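PDB 3K4U: binding component of ABC transporter from Wolinella succinogenes, which probably serves as the extracytoplasmic solute receptor of an ABC importer and holds a lysine molecule in its ligand pocket. Local coordinates for residues 93-98 against 109-114. Numbering follows the deposited sequence.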
# COMPACT_ATOMS: atom_id res chain seq x y z
N GLN E 93 7.93 3.54 30.24
CA GLN E 93 8.53 4.13 31.42
C GLN E 93 9.68 5.08 31.11
O GLN E 93 10.47 4.83 30.20
CB GLN E 93 8.98 3.07 32.41
CG GLN E 93 8.17 3.08 33.68
CD GLN E 93 6.84 2.46 33.49
OE1 GLN E 93 5.93 3.06 32.94
NE2 GLN E 93 6.71 1.22 33.93
N SER E 94 9.74 6.17 31.85
CA SER E 94 10.78 7.16 31.70
C SER E 94 11.36 7.45 33.06
O SER E 94 10.94 6.87 34.06
CB SER E 94 10.19 8.44 31.15
OG SER E 94 10.45 8.57 29.77
N LEU E 95 12.33 8.35 33.09
CA LEU E 95 13.03 8.71 34.31
C LEU E 95 12.98 10.22 34.58
O LEU E 95 13.16 11.05 33.67
CB LEU E 95 14.46 8.19 34.27
CG LEU E 95 14.67 6.71 33.91
CD1 LEU E 95 16.15 6.37 33.91
CD2 LEU E 95 13.92 5.76 34.85
N LEU E 96 12.70 10.58 35.84
CA LEU E 96 12.91 11.95 36.27
C LEU E 96 14.08 11.93 37.24
O LEU E 96 14.06 11.16 38.20
CB LEU E 96 11.66 12.51 36.94
CG LEU E 96 10.39 12.78 36.12
CD1 LEU E 96 9.37 13.47 37.03
CD2 LEU E 96 10.66 13.62 34.86
N VAL E 97 15.10 12.76 36.98
CA VAL E 97 16.34 12.80 37.79
C VAL E 97 16.60 14.19 38.38
O VAL E 97 16.06 15.18 37.90
CB VAL E 97 17.60 12.30 36.96
CG1 VAL E 97 17.29 10.98 36.21
CG2 VAL E 97 18.10 13.36 35.97
N LYS E 98 17.44 14.26 39.42
CA LYS E 98 17.87 15.56 39.96
C LYS E 98 18.84 16.23 38.99
O LYS E 98 19.51 15.55 38.21
CB LYS E 98 18.53 15.40 41.33
CG LYS E 98 17.97 16.32 42.44
CD LYS E 98 18.39 17.80 42.31
CE LYS E 98 17.31 18.77 42.84
NZ LYS E 98 17.05 18.64 44.31
N LYS E 109 21.40 2.53 31.48
CA LYS E 109 22.35 1.61 32.11
C LYS E 109 23.43 2.34 32.89
O LYS E 109 23.93 1.84 33.90
CB LYS E 109 22.96 0.68 31.06
CG LYS E 109 22.18 -0.61 30.87
CD LYS E 109 22.22 -1.11 29.42
CE LYS E 109 21.39 -2.39 29.27
NZ LYS E 109 20.82 -2.53 27.91
N ASP E 110 23.77 3.55 32.43
CA ASP E 110 24.68 4.45 33.14
C ASP E 110 24.16 4.87 34.52
O ASP E 110 24.85 5.61 35.24
CB ASP E 110 24.97 5.69 32.29
CG ASP E 110 25.46 5.36 30.88
OD1 ASP E 110 25.07 6.09 29.94
OD2 ASP E 110 26.23 4.38 30.72
N LEU E 111 22.97 4.41 34.90
CA LEU E 111 22.34 4.81 36.18
C LEU E 111 22.17 3.73 37.25
O LEU E 111 21.60 4.01 38.32
CB LEU E 111 21.01 5.53 35.93
CG LEU E 111 20.90 7.03 36.26
CD1 LEU E 111 22.25 7.75 36.31
CD2 LEU E 111 19.98 7.72 35.27
N ASP E 112 22.67 2.53 37.00
CA ASP E 112 22.54 1.44 37.98
C ASP E 112 23.31 1.50 39.28
O ASP E 112 22.98 0.77 40.21
CB ASP E 112 22.81 0.10 37.35
CG ASP E 112 21.56 -0.66 37.13
OD1 ASP E 112 20.79 -0.18 36.29
OD2 ASP E 112 21.34 -1.70 37.79
N LYS E 113 24.33 2.36 39.38
CA LYS E 113 25.18 2.42 40.58
C LYS E 113 24.40 2.19 41.89
O LYS E 113 23.35 2.80 42.08
CB LYS E 113 25.93 3.75 40.65
CG LYS E 113 26.75 4.09 39.42
CD LYS E 113 26.11 5.20 38.62
CE LYS E 113 27.11 5.89 37.70
NZ LYS E 113 27.70 4.99 36.66
N PRO E 114 24.92 1.33 42.80
CA PRO E 114 24.20 1.12 44.07
C PRO E 114 24.28 2.36 44.97
O PRO E 114 23.49 2.49 45.91
CB PRO E 114 24.93 -0.08 44.70
CG PRO E 114 26.08 -0.43 43.76
CD PRO E 114 26.28 0.74 42.85
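Leu111 carries the contact of the segment 109-114 with Leu95 and Val97 of the strand 93-98. Residues 109-111 belong to a 3-10 turn that begins earlier in the chain; 112-114 continue as loop. Asp110 folds its carboxylate back so that OD1 accepts a hydrogen bond from the backbone N of Lys106, just before the segment. Leu111 then points its side chain inward. Its CD2 lies 4.3 Å from Leu95 CD1 and equally 4.3 Å from Val97 CG1, so the one methyl bridges two residues on the same face of the strand. Leu95 extends its CD1 toward it by keeping CD1 anti to CA (chi2 180°), whereas Val97 offers a short branch close to its own backbone. The CA atoms of Val97 and Leu111 stay 10.1 Å apart; the segments therefore meet through side-chain ends, and the shared buried surface is small, 76 Å². In this family 3 solute-binding protein, strand 89-98 runs between strands 159-163 and 179-182 in the mixed sheet of one of the two alpha/beta lobes of the type II periplasmic-binding-protein fold, where Met159 touches both Val97 and Leu111 and Leu182 packs on Leu95 and Val97, extending the apolar cluster well away from the bound lysine. After Leu111 comes buried Asp112, whose OD2 accepts hydrogen bonds from the backbone N of both Lys135 and Asn136, fastening the loop to the chain ahead of strand 138-142. The chain reaches solvent at Lys113 and Pro114, and Lys113 NZ curls back to Asp110 O in a weak hydrogen bond of 3.2 Å.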